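Arf-GAP with coiled-coil, ANK repeat and PH domain-containing protein 2 (Homo sapiens, PDB 6IF3) switches off the small GTPase ARF6 by stimulating its GTP hydrolysis, and needs its ankyrin repeats, the part crystallised here, to interact with RAB35. Local coordinates at residues L12-A17 and H32-N37; P24-A29 and E62-N67; A85-H90 and L115-E120; A121-I126 and P169-R174. One frame throughout, in Å; residues are numbered along the deposited sequence.

Interaction 1: L12-A17 and H32-N37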
loop_
_atom_site.group_PDB
_atom_site.type_symbol
_atom_site.label_atom_id
_atom_site.label_comp_id
_atom_site.label_asym_id
_atom_site.label_seq_id
_atom_site.Cartn_x
_atom_site.Cartn_y
_atom_site.Cartn_z
ATOM N N LEU A 12 -15.291 -25.485 -23.402
ATOM C CA LEU A 12 -14.601 -26.418 -22.529
ATOM C C LEU A 12 -13.160 -26.606 -22.976
ATOM O O LEU A 12 -12.256 -26.696 -22.151
ATOM C CB LEU A 12 -15.347 -27.760 -22.513
ATOM C CG LEU A 12 -14.736 -28.875 -21.667
ATOM C CD1 LEU A 12 -14.578 -28.421 -20.210
ATOM C CD2 LEU A 12 -15.557 -30.107 -21.780
ATOM N N GLN A 13 -12.927 -26.648 -24.283
ATOM C CA GLN A 13 -11.543 -26.738 -24.768
ATOM C C GLN A 13 -10.718 -25.535 -24.340
ATOM O O GLN A 13 -9.569 -25.679 -23.929
ATOM C CB GLN A 13 -11.530 -26.898 -26.303
ATOM C CG GLN A 13 -12.052 -28.253 -26.764
ATOM C CD GLN A 13 -12.135 -28.368 -28.272
ATOM O OE1 GLN A 13 -12.297 -27.368 -28.973
ATOM N NE2 GLN A 13 -12.001 -29.587 -28.783
ATOM N N LEU A 14 -11.312 -24.349 -24.394
ATOM C CA LEU A 14 -10.629 -23.131 -23.998
ATOM C C LEU A 14 -10.334 -23.151 -22.511
ATOM O O LEU A 14 -9.243 -22.766 -22.086
ATOM C CB LEU A 14 -11.474 -21.908 -24.361
ATOM C CG LEU A 14 -10.995 -20.535 -23.896
ATOM C CD1 LEU A 14 -9.641 -20.225 -24.585
ATOM C CD2 LEU A 14 -12.062 -19.507 -24.208
ATOM N N TYR A 15 -11.327 -23.575 -21.734
ATOM C CA TYR A 15 -11.232 -23.668 -20.283
ATOM C C TYR A 15 -10.044 -24.551 -19.860
ATOM O O TYR A 15 -9.255 -24.183 -18.967
ATOM C CB TYR A 15 -12.564 -24.232 -19.777
ATOM C CG TYR A 15 -12.764 -24.502 -18.305
ATOM C CD1 TYR A 15 -13.362 -23.546 -17.473
ATOM C CD2 TYR A 15 -12.459 -25.748 -17.746
ATOM C CE1 TYR A 15 -13.629 -23.809 -16.151
ATOM C CE2 TYR A 15 -12.701 -26.015 -16.393
ATOM C CZ TYR A 15 -13.318 -25.044 -15.608
ATOM O OH TYR A 15 -13.550 -25.275 -14.297
ATOM N N ARG A 16 -9.937 -25.719 -20.477
ATOM C CA ARG A 16 -8.864 -26.661 -20.157
ATOM C C ARG A 16 -7.511 -26.115 -20.586
ATOM O O ARG A 16 -6.511 -26.218 -19.864
ATOM C CB ARG A 16 -9.133 -28.004 -20.849
ATOM C CG ARG A 16 -10.327 -28.725 -20.242
ATOM C CD ARG A 16 -10.681 -30.008 -20.971
ATOM N NE ARG A 16 -11.609 -30.756 -20.128
ATOM C CZ ARG A 16 -12.287 -31.841 -20.498
ATOM N NH1 ARG A 16 -12.166 -32.324 -21.723
ATOM N NH2 ARG A 16 -13.098 -32.433 -19.628
ATOM N N ALA A 17 -7.463 -25.537 -21.781
ATOM C CA ALA A 17 -6.187 -25.074 -22.320
ATOM C C ALA A 17 -5.655 -23.889 -21.521
ATOM O O ALA A 17 -4.448 -23.658 -21.484
ATOM C CB ALA A 17 -6.345 -24.722 -23.812
ATOM N N HIS A 32 -13.023 -21.637 -33.179
ATOM C CA HIS A 32 -14.181 -22.513 -33.349
ATOM C C HIS A 32 -15.420 -21.943 -32.658
ATOM O O HIS A 32 -16.453 -22.618 -32.574
ATOM C CB HIS A 32 -13.891 -23.917 -32.793
ATOM C CG HIS A 32 -12.839 -24.679 -33.546
ATOM N ND1 HIS A 32 -12.395 -24.309 -34.798
ATOM C CD2 HIS A 32 -12.141 -25.793 -33.217
ATOM C CE1 HIS A 32 -11.481 -25.168 -35.213
ATOM N NE2 HIS A 32 -11.303 -26.075 -34.269
ATOM N N GLY A 33 -15.302 -20.728 -32.132
ATOM C CA GLY A 33 -16.410 -20.047 -31.485
ATOM C C GLY A 33 -16.520 -20.147 -29.967
ATOM O O GLY A 33 -17.601 -19.887 -29.429
ATOM N N ALA A 34 -15.444 -20.528 -29.274
ATOM C CA ALA A 34 -15.482 -20.514 -27.820
ATOM C C ALA A 34 -15.798 -19.111 -27.297
ATOM O O ALA A 34 -15.271 -18.098 -27.784
ATOM C CB ALA A 34 -14.145 -20.984 -27.218
ATOM N N ASP A 35 -16.663 -19.065 -26.306
ATOM C CA ASP A 35 -16.902 -17.847 -25.554
ATOM C C ASP A 35 -15.765 -17.667 -24.570
ATOM O O ASP A 35 -15.561 -18.504 -23.677
ATOM C CB ASP A 35 -18.232 -17.924 -24.840
ATOM C CG ASP A 35 -18.650 -16.614 -24.206
ATOM O OD1 ASP A 35 -17.835 -15.660 -24.140
ATOM O OD2 ASP A 35 -19.835 -16.556 -23.794
ATOM N N VAL A 36 -15.059 -16.560 -24.712
ATOM C CA VAL A 36 -13.944 -16.299 -23.823
ATOM C C VAL A 36 -14.420 -16.197 -22.352
ATOM O O VAL A 36 -13.614 -16.371 -21.423
ATOM C CB VAL A 36 -13.216 -15.014 -24.275
ATOM C CG1 VAL A 36 -14.118 -13.763 -24.092
ATOM C CG2 VAL A 36 -11.857 -14.871 -23.612
ATOM N N ASN A 37 -15.723 -15.944 -22.156
ATOM C CA ASN A 37 -16.320 -15.834 -20.826
ATOM C C ASN A 37 -17.201 -17.036 -20.469
ATOM O O ASN A 37 -18.046 -16.962 -19.566
ATOM C CB ASN A 37 -17.127 -14.530 -20.731
ATOM C CG ASN A 37 -16.240 -13.312 -20.756
ATOM O OD1 ASN A 37 -15.253 -13.227 -20.003
ATOM N ND2 ASN A 37 -16.570 -12.355 -21.619
#

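Interaction 2: P24-A29 and E62-N67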
loop_
_atom_site.group_PDB
_atom_site.type_symbol
_atom_site.label_atom_id
_atom_site.label_comp_id
_atom_site.label_asym_id
_atom_site.label_seq_id
_atom_site.Cartn_x
_atom_site.Cartn_y
_atom_site.Cartn_z
ATOM N N PRO A 24 -1.834 -21.871 -28.208
ATOM C CA PRO A 24 -2.370 -22.364 -29.490
ATOM C C PRO A 24 -3.704 -23.086 -29.348
ATOM O O PRO A 24 -4.594 -22.877 -30.192
ATOM C CB PRO A 24 -1.270 -23.303 -29.977
ATOM C CG PRO A 24 -0.005 -22.652 -29.480
ATOM C CD PRO A 24 -0.399 -22.201 -28.072
ATOM N N LYS A 25 -3.860 -23.893 -28.307
ATOM C CA LYS A 25 -5.131 -24.603 -28.161
ATOM C C LYS A 25 -6.221 -23.605 -27.751
ATOM O O LYS A 25 -7.389 -23.764 -28.119
ATOM C CB LYS A 25 -5.018 -25.732 -27.143
ATOM C CG LYS A 25 -4.241 -26.959 -27.624
ATOM C CD LYS A 25 -4.509 -28.134 -26.683
ATOM C CE LYS A 25 -3.559 -29.292 -26.896
ATOM N NZ LYS A 25 -3.821 -30.329 -25.850
ATOM N N MET A 26 -5.864 -22.587 -26.963
ATOM C CA MET A 26 -6.821 -21.539 -26.612
ATOM C C MET A 26 -7.318 -20.842 -27.868
ATOM O O MET A 26 -8.520 -20.644 -28.040
ATOM C CB MET A 26 -6.189 -20.520 -25.646
ATOM C CG MET A 26 -5.862 -21.171 -24.308
ATOM S SD MET A 26 -4.813 -20.119 -23.302
ATOM C CE MET A 26 -5.945 -18.807 -22.914
ATOM N N ALA A 27 -6.383 -20.471 -28.729
ATOM C CA ALA A 27 -6.677 -19.773 -29.975
ATOM C C ALA A 27 -7.554 -20.640 -30.861
ATOM O O ALA A 27 -8.476 -20.142 -31.515
ATOM C CB ALA A 27 -5.379 -19.397 -30.686
ATOM N N GLU A 28 -7.265 -21.937 -30.890
ATOM C CA GLU A 28 -8.044 -22.847 -31.729
ATOM C C GLU A 28 -9.492 -22.903 -31.243
ATOM O O GLU A 28 -10.438 -22.903 -32.053
ATOM C CB GLU A 28 -7.409 -24.237 -31.714
ATOM C CG GLU A 28 -8.184 -25.283 -32.472
ATOM C CD GLU A 28 -7.535 -26.636 -32.339
ATOM O OE1 GLU A 28 -7.874 -27.367 -31.382
ATOM O OE2 GLU A 28 -6.680 -26.968 -33.184
ATOM N N ALA A 29 -9.668 -22.953 -29.927
ATOM C CA ALA A 29 -11.005 -22.962 -29.334
ATOM C C ALA A 29 -11.747 -21.683 -29.697
ATOM O O ALA A 29 -12.932 -21.740 -30.089
ATOM C CB ALA A 29 -10.915 -23.127 -27.824
ATOM N N GLU A 62 -3.078 -12.638 -19.808
ATOM C CA GLU A 62 -2.953 -11.539 -20.768
ATOM C C GLU A 62 -3.700 -11.885 -22.051
ATOM O O GLU A 62 -4.516 -11.094 -22.549
ATOM C CB GLU A 62 -1.478 -11.250 -21.095
ATOM C CG GLU A 62 -0.624 -10.782 -19.923
ATOM C CD GLU A 62 0.863 -10.782 -20.269
ATOM O OE1 GLU A 62 1.242 -11.442 -21.269
ATOM O OE2 GLU A 62 1.658 -10.116 -19.555
ATOM N N PHE A 63 -3.458 -13.085 -22.588
ATOM C CA PHE A 63 -4.096 -13.503 -23.847
ATOM C C PHE A 63 -5.631 -13.452 -23.762
ATOM O O PHE A 63 -6.308 -12.943 -24.676
ATOM C CB PHE A 63 -3.613 -14.914 -24.200
ATOM C CG PHE A 63 -4.189 -15.468 -25.467
ATOM C CD1 PHE A 63 -3.571 -15.229 -26.673
ATOM C CD2 PHE A 63 -5.346 -16.250 -25.441
ATOM C CE1 PHE A 63 -4.079 -15.751 -27.869
ATOM C CE2 PHE A 63 -5.872 -16.774 -26.640
ATOM C CZ PHE A 63 -5.239 -16.522 -27.844
ATOM N N LEU A 64 -6.180 -13.970 -22.674
ATOM C CA LEU A 64 -7.625 -13.948 -22.492
ATOM C C LEU A 64 -8.165 -12.518 -22.420
ATOM O O LEU A 64 -9.142 -12.184 -23.073
ATOM C CB LEU A 64 -7.998 -14.731 -21.236
ATOM C CG LEU A 64 -7.838 -16.238 -21.430
ATOM C CD1 LEU A 64 -7.994 -16.978 -20.089
ATOM C CD2 LEU A 64 -8.906 -16.766 -22.454
ATOM N N LEU A 65 -7.513 -11.651 -21.660
ATOM C CA LEU A 65 -7.929 -10.247 -21.583
ATOM C C LEU A 65 -7.868 -9.558 -22.946
ATOM O O LEU A 65 -8.751 -8.776 -23.291
ATOM C CB LEU A 65 -7.057 -9.492 -20.570
ATOM C CG LEU A 65 -7.296 -9.895 -19.121
ATOM C CD1 LEU A 65 -6.246 -9.246 -18.183
ATOM C CD2 LEU A 65 -8.715 -9.576 -18.649
ATOM N N GLN A 66 -6.818 -9.860 -23.719
ATOM C CA GLN A 66 -6.649 -9.288 -25.057
ATOM C C GLN A 66 -7.723 -9.788 -26.005
ATOM O O GLN A 66 -7.979 -9.174 -27.023
ATOM C CB GLN A 66 -5.279 -9.641 -25.623
ATOM C CG GLN A 66 -4.153 -8.920 -24.929
ATOM C CD GLN A 66 -2.810 -9.537 -25.242
ATOM O OE1 GLN A 66 -2.713 -10.491 -26.024
ATOM N NE2 GLN A 66 -1.766 -9.013 -24.618
ATOM N N ASN A 67 -8.348 -10.912 -25.658
ATOM C CA ASN A 67 -9.373 -11.477 -26.534
ATOM C C ASN A 67 -10.782 -11.332 -25.927
ATOM O O ASN A 67 -11.713 -12.033 -26.315
ATOM C CB ASN A 67 -9.039 -12.938 -26.847
ATOM C CG ASN A 67 -7.919 -13.057 -27.843
ATOM O OD1 ASN A 67 -8.161 -13.007 -29.034
ATOM N ND2 ASN A 67 -6.683 -13.178 -27.365
#

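Interaction 3: A85-H90 and L115-E120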
loop_
_atom_site.group_PDB
_atom_site.type_symbol
_atom_site.label_atom_id
_atom_site.label_comp_id
_atom_site.label_asym_id
_atom_site.label_seq_id
_atom_site.Cartn_x
_atom_site.Cartn_y
_atom_site.Cartn_z
ATOM N N ALA A 85 -6.464 -14.959 -7.616
ATOM C CA ALA A 85 -5.039 -14.669 -7.685
ATOM C C ALA A 85 -4.508 -14.248 -6.314
ATOM O O ALA A 85 -3.382 -14.586 -5.924
ATOM C CB ALA A 85 -4.767 -13.592 -8.691
ATOM N N THR A 86 -5.340 -13.503 -5.573
ATOM C CA THR A 86 -4.958 -13.086 -4.221
ATOM C C THR A 86 -4.819 -14.284 -3.290
ATOM O O THR A 86 -3.838 -14.411 -2.566
ATOM C CB THR A 86 -5.976 -12.082 -3.663
ATOM O OG1 THR A 86 -5.960 -10.930 -4.506
ATOM C CG2 THR A 86 -5.606 -11.641 -2.217
ATOM N N VAL A 87 -5.825 -15.156 -3.266
ATOM C CA VAL A 87 -5.779 -16.360 -2.444
ATOM C C VAL A 87 -4.543 -17.218 -2.749
ATOM O O VAL A 87 -3.881 -17.689 -1.826
ATOM C CB VAL A 87 -7.052 -17.187 -2.652
ATOM C CG1 VAL A 87 -6.920 -18.561 -1.996
ATOM C CG2 VAL A 87 -8.258 -16.410 -2.063
ATOM N N LEU A 88 -4.190 -17.355 -4.033
ATOM C CA LEU A 88 -3.058 -18.226 -4.391
ATOM C C LEU A 88 -1.690 -17.534 -4.262
ATOM O O LEU A 88 -0.654 -18.191 -4.378
ATOM C CB LEU A 88 -3.240 -18.757 -5.803
ATOM C CG LEU A 88 -4.475 -19.652 -5.932
ATOM C CD1 LEU A 88 -4.618 -20.074 -7.371
ATOM C CD2 LEU A 88 -4.380 -20.895 -5.055
ATOM N N GLY A 89 -1.680 -16.221 -3.997
ATOM C CA GLY A 89 -0.423 -15.486 -3.811
ATOM C C GLY A 89 0.233 -15.142 -5.139
ATOM O O GLY A 89 1.441 -14.922 -5.213
ATOM N N HIS A 90 -0.569 -15.114 -6.202
ATOM C CA HIS A 90 -0.063 -14.784 -7.541
ATOM C C HIS A 90 0.088 -13.283 -7.760
ATOM O O HIS A 90 -0.761 -12.610 -8.395
ATOM C CB HIS A 90 -0.985 -15.382 -8.596
ATOM C CG HIS A 90 -0.969 -16.872 -8.604
ATOM N ND1 HIS A 90 -1.802 -17.629 -9.408
ATOM C CD2 HIS A 90 -0.213 -17.759 -7.908
ATOM C CE1 HIS A 90 -1.548 -18.911 -9.215
ATOM N NE2 HIS A 90 -0.596 -19.021 -8.305
ATOM N N LEU A 115 -8.450 -7.426 -0.477
ATOM C CA LEU A 115 -7.600 -6.816 0.557
ATOM C C LEU A 115 -7.733 -7.567 1.896
ATOM O O LEU A 115 -6.711 -7.826 2.542
ATOM C CB LEU A 115 -7.944 -5.331 0.786
ATOM C CG LEU A 115 -7.086 -4.627 1.856
ATOM C CD1 LEU A 115 -5.598 -4.604 1.469
ATOM C CD2 LEU A 115 -7.640 -3.207 2.122
ATOM N N SER A 116 -8.943 -7.939 2.294
ATOM C CA SER A 116 -9.107 -8.621 3.590
ATOM C C SER A 116 -8.345 -9.948 3.552
ATOM O O SER A 116 -7.739 -10.353 4.531
ATOM C CB SER A 116 -10.582 -8.826 3.935
ATOM O OG SER A 116 -11.195 -9.820 3.126
ATOM N N ILE A 117 -8.387 -10.620 2.416
ATOM C CA ILE A 117 -7.704 -11.906 2.242
ATOM C C ILE A 117 -6.185 -11.715 2.353
ATOM O O ILE A 117 -5.520 -12.423 3.124
ATOM C CB ILE A 117 -8.111 -12.524 0.900
ATOM C CG1 ILE A 117 -9.592 -12.871 0.969
ATOM C CG2 ILE A 117 -7.259 -13.760 0.570
ATOM C CD1 ILE A 117 -10.170 -13.276 -0.359
ATOM N N ALA A 118 -5.657 -10.760 1.600
ATOM C CA ALA A 118 -4.216 -10.445 1.650
ATOM C C ALA A 118 -3.719 -10.010 3.022
ATOM O O ALA A 118 -2.615 -10.383 3.416
ATOM C CB ALA A 118 -3.907 -9.374 0.581
ATOM N N VAL A 119 -4.525 -9.246 3.752
ATOM C CA VAL A 119 -4.147 -8.810 5.082
ATOM C C VAL A 119 -4.129 -10.018 6.014
ATOM O O VAL A 119 -3.212 -10.164 6.838
ATOM C CB VAL A 119 -5.110 -7.718 5.624
ATOM C CG1 VAL A 119 -4.917 -7.515 7.103
ATOM C CG2 VAL A 119 -4.872 -6.404 4.920
ATOM N N GLU A 120 -5.149 -10.873 5.946
ATOM C CA GLU A 120 -5.164 -12.058 6.810
ATOM C C GLU A 120 -3.977 -12.966 6.518
ATOM O O GLU A 120 -3.446 -13.614 7.427
ATOM C CB GLU A 120 -6.450 -12.866 6.632
ATOM C CG GLU A 120 -6.543 -14.062 7.577
ATOM C CD GLU A 120 -7.724 -14.976 7.283
ATOM O OE1 GLU A 120 -7.821 -15.486 6.141
ATOM O OE2 GLU A 120 -8.566 -15.155 8.188
#

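Interaction 4: A121-I126 and P169-R174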
loop_
_atom_site.group_PDB
_atom_site.type_symbol
_atom_site.label_atom_id
_atom_site.label_comp_id
_atom_site.label_asym_id
_atom_site.label_seq_id
_atom_site.Cartn_x
_atom_site.Cartn_y
_atom_site.Cartn_z
ATOM N N ALA A 121 -3.586 -13.018 5.244
ATOM C CA ALA A 121 -2.435 -13.828 4.822
ATOM C C ALA A 121 -1.107 -13.162 5.148
ATOM O O ALA A 121 -0.052 -13.774 4.921
ATOM C CB ALA A 121 -2.508 -14.102 3.322
ATOM N N ALA A 122 -1.156 -11.923 5.659
ATOM C CA ALA A 122 0.047 -11.112 5.951
ATOM C C ALA A 122 0.981 -11.057 4.739
ATOM O O ALA A 122 2.190 -11.212 4.843
ATOM C CB ALA A 122 0.771 -11.624 7.155
ATOM N N ASN A 123 0.385 -10.836 3.585
ATOM C CA ASN A 123 1.125 -10.817 2.331
ATOM C C ASN A 123 1.529 -9.397 1.983
ATOM O O ASN A 123 0.730 -8.636 1.421
ATOM C CB ASN A 123 0.263 -11.417 1.227
ATOM C CG ASN A 123 1.033 -11.653 -0.052
ATOM O OD1 ASN A 123 1.832 -10.814 -0.472
ATOM N ND2 ASN A 123 0.806 -12.806 -0.681
ATOM N N ALA A 124 2.741 -9.001 2.370
ATOM C CA ALA A 124 3.130 -7.611 2.191
ATOM C C ALA A 124 3.045 -7.123 0.750
ATOM O O ALA A 124 2.587 -6.007 0.485
ATOM C CB ALA A 124 4.498 -7.417 2.690
ATOM N N ASP A 125 3.469 -7.964 -0.189
ATOM C CA ASP A 125 3.520 -7.535 -1.579
ATOM C C ASP A 125 2.120 -7.332 -2.140
ATOM O O ASP A 125 1.869 -6.340 -2.833
ATOM C CB ASP A 125 4.279 -8.554 -2.445
ATOM C CG ASP A 125 5.773 -8.512 -2.232
ATOM O OD1 ASP A 125 6.276 -7.550 -1.599
ATOM O OD2 ASP A 125 6.479 -9.420 -2.720
ATOM N N ILE A 126 1.202 -8.264 -1.876
ATOM C CA ILE A 126 -0.111 -8.121 -2.484
ATOM C C ILE A 126 -0.895 -7.022 -1.769
ATOM O O ILE A 126 -1.623 -6.269 -2.412
ATOM C CB ILE A 126 -0.877 -9.459 -2.511
ATOM C CG1 ILE A 126 -0.154 -10.411 -3.476
ATOM C CG2 ILE A 126 -2.303 -9.254 -3.040
ATOM C CD1 ILE A 126 -0.866 -11.753 -3.748
ATOM N N PRO A 169 5.658 -20.063 -4.182
ATOM C CA PRO A 169 5.575 -21.513 -4.410
ATOM C C PRO A 169 5.326 -22.317 -3.133
ATOM O O PRO A 169 5.054 -23.517 -3.221
ATOM C CB PRO A 169 6.947 -21.855 -5.006
ATOM C CG PRO A 169 7.854 -20.783 -4.508
ATOM C CD PRO A 169 7.012 -19.540 -4.451
ATOM N N GLU A 170 5.419 -21.674 -1.973
ATOM C CA GLU A 170 5.162 -22.352 -0.703
ATOM C C GLU A 170 3.672 -22.304 -0.335
ATOM O O GLU A 170 3.191 -23.088 0.489
ATOM C CB GLU A 170 6.005 -21.733 0.405
ATOM N N LYS A 171 2.956 -21.376 -0.963
ATOM C CA LYS A 171 1.500 -21.291 -0.880
ATOM C C LYS A 171 0.860 -22.480 -1.601
ATOM O O LYS A 171 1.443 -23.022 -2.542
ATOM C CB LYS A 171 1.027 -19.969 -1.499
ATOM C CG LYS A 171 -0.001 -19.206 -0.696
ATOM C CD LYS A 171 0.241 -17.706 -0.806
ATOM C CE LYS A 171 -0.849 -16.937 -0.094
ATOM N NZ LYS A 171 -0.990 -17.378 1.326
ATOM N N LEU A 172 -0.328 -22.893 -1.165
ATOM C CA LEU A 172 -1.047 -23.933 -1.884
ATOM C C LEU A 172 -1.478 -23.409 -3.255
ATOM O O LEU A 172 -2.398 -22.603 -3.351
ATOM C CB LEU A 172 -2.266 -24.419 -1.096
ATOM C CG LEU A 172 -3.080 -25.449 -1.882
ATOM C CD1 LEU A 172 -2.173 -26.587 -2.319
ATOM C CD2 LEU A 172 -4.246 -25.997 -1.066
ATOM N N ASN A 173 -0.784 -23.851 -4.301
ATOM C CA ASN A 173 -1.141 -23.537 -5.686
ATOM C C ASN A 173 -0.547 -24.596 -6.614
ATOM O O ASN A 173 -0.192 -25.680 -6.159
ATOM C CB ASN A 173 -0.674 -22.125 -6.077
ATOM C CG ASN A 173 0.767 -21.861 -5.690
ATOM O OD1 ASN A 173 1.652 -22.684 -5.933
ATOM N ND2 ASN A 173 1.006 -20.719 -5.052
ATOM N N ARG A 174 -0.434 -24.294 -7.905
ATOM C CA ARG A 174 0.109 -25.282 -8.842
ATOM C C ARG A 174 1.583 -25.583 -8.545
ATOM O O ARG A 174 2.018 -26.734 -8.665
ATOM C CB ARG A 174 -0.051 -24.799 -10.292
ATOM C CG ARG A 174 0.324 -25.823 -11.345
ATOM C CD ARG A 174 0.133 -25.225 -12.749
ATOM N NE ARG A 174 0.188 -26.248 -13.773
ATOM C CZ ARG A 174 -0.092 -26.051 -15.065
ATOM N NH1 ARG A 174 -0.437 -24.853 -15.512
ATOM N NH2 ARG A 174 -0.013 -27.063 -15.918
HETATM O O HOH W 1 0.610 -16.018 3.349
#

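Interaction 1: L12-A17 and H32-N37
Leu14 of helix 10-19 drops its side chain onto Ala34 to Val36, the chain that leaves helix 23-31 at the N-terminal end of this ankyrin-repeat domain, closing a helix-turn-helix pair with its own following loop. The close part is small and apolar. With CG of Leu14 anti to the backbone N (chi1 174°), CD2 reaches the loop and meets Ala34 CB at 3.9 Å, Asp35 O at 3.7 Å and Val36 CA at 3.7 Å. Ala34 CB also lies alongside, 4.0 Å from Leu14 CB. Behind Leu14 are Met26 and Ala29 of helix 23-31, with Pro48 and Leu64 from the first annotated ankyrin repeat.

The other side is looser. Gln13 and His32 are both exposed, and their side chains come only to 4.5 Å, Gln13 OE1 to His32 CD2, while the CB of Asp35 points away from the helix. Gly33, at positive phi, is the C-prime residue of the Schellman motif that ends helix 23-31. Beyond it Asp35 makes an Asx turn: its OD1, met from above the carboxylate plane, accepts from Asn37 N at 2.9 Å.

Interaction 2: P24-A29 and E62-N67
The backbone oxygen of Phe63 is gripped by its own helix end while the residue's ring reaches across to helix 23-31. Asn67 ND2 donates to Phe63 O at 2.7 Å, nearly straight at 169°, with the oxygen in the amide plane of Asn67; Asn67 N adds a weak bond to the same oxygen. This fold-back also sets Asn67 ND2 over the centre of one face of the Phe63 ring, 3.5 Å above its plane, so the amide steadies both the carbonyl and the ring.

CG of Phe63 is anti to its backbone N (chi1 180°), which swings the ring out to Met26 and Ala27 of the neighbouring helix. Ala27 CB approaches CZ of Phe63 obliquely at 4.0 Å, and Met26 CB lies 3.9 Å from Phe63 CE2. The methionine chain bends at its last torsion, bringing CE to 3.6 Å from Phe63 CD2 and 3.5 Å from Leu64 CG, with the Met26 and Leu64 side chains crossing at about a right angle. Met26 SD stands 5.3 Å from the ring centroid of Phe63, an oblique Met-aromatic contact. Replacing Phe63 by an alanine would probably open a gap beside Ala27 and leave Met26 without its aromatic partner, its methyl held here by Leu64 alone.

The axes of the two short helix segments come within 11.4 Å and run 21° from parallel, as in stacked ankyrin repeats. At that spacing the long side chains of Met26 and Phe63 do most of the bridging, by dispersion and sulfur-aromatic attraction rather than charge.

Interaction 3: A85-H90 and L115-E120
Ile117 of the third annotated ankyrin repeat packs against Thr86 and Val87 of the second, joining the first helices of two successive repeats in the stack. The isoleucine meets its partners atom by atom. Its CB already lies 4.1 Å from Thr86 CG2. At the branch, CG2 is anti to the backbone N and touches two methyls, Thr86 CG2 and Val87 CG2, each 3.9 Å away, so this one methyl spans both residues of the neighbouring helix. The other branch runs through CG1, anti to the carbonyl carbon (chi1 -66°), and extends to CD1, which ends 4.0 Å from Val87 CG2. The valine methyl is therefore met by both ends of the forked side chain, while the two residues slant across each other.

Thr86 presents its methyl to the interface and turns its hydroxyl back into its own helix, where OG1 bonds to Leu82 O. The polar end of this buried threonine is thus satisfied locally, and the face offered to the next repeat is hydrocarbon. Val94 of helix 91-99 also packs against Thr86, while Val127 of helix 124-141 touches Ala118, so the second helix of each repeat adds to the same layer. Val87 sits at the exposed margin. Just past it, Gly89 ends the helix in a Schellman motif. Deeper in, Thr86 CG2 also rests on Ala118, 3.9 Å from its backbone N and 4.0 Å from its CB.

Interaction 4: A121-I126 and P169-R174
Water carries the polar link between Lys171 and Ala121. One molecule accepts from Lys171 NZ at 2.9 Å and donates to Ala121 O at 2.8 Å, so the ammonium group reaches the carbonyl at the end of helix 114-120 indirectly. A carbonyl at a helix C-terminus is likely to suit a positive charge.

Direct packing is sparse. Ala121 CB lies 4.1 Å from Lys171 NZ, and Asn123 ND2 is a distant 4.5 Å from Lys171 CE. The lysine chain bends at chi2 and again at chi4 (55°), the second bend setting NZ beside the alanine.

Capping bonds shape the partner loop. Ala122, at positive phi, closes helix 114-120 in a Schellman motif, and Asn123 is the N-cap of helix 124-141: its OD1 accepts from Ile126 N at 3.0 Å, the donor above the carbonyl plane.

The contact lies at the surface, on the turn between the two helices of the third annotated ankyrin repeat, where a chain of another protein packs on Ala122 and Asp125. The C-terminal tail runs past it without regular structure, bonding to Leu88 O at the end of helix 81-88 through Asn173 and to Gly55 O of helix 48-55 through Arg174.

How the interactions relate
The four contacts form two pairs toward opposite ends of the ankyrin stack. Interactions 1 and 2 have centres 8 Å apart and alternate along the chain; they meet where helices 10-19 and 23-31 pack together, with Ala34 N probably bonded to Ala29 O. Both close before interaction 3 opens, and interaction 3 closes before interaction 4 opens. Interactions 3 and 4, centres 7 Å apart, share the end of helix 114-120 and its turn into helix 124-141. The pairs lie about 26 to 28 Å apart between centres. Interactions 2 and 3 each join neighbouring helical layers, whereas in interaction 4 the C-terminal tail returns across the repeats, bringing distant sequence back to the domain required for RAB35 interaction.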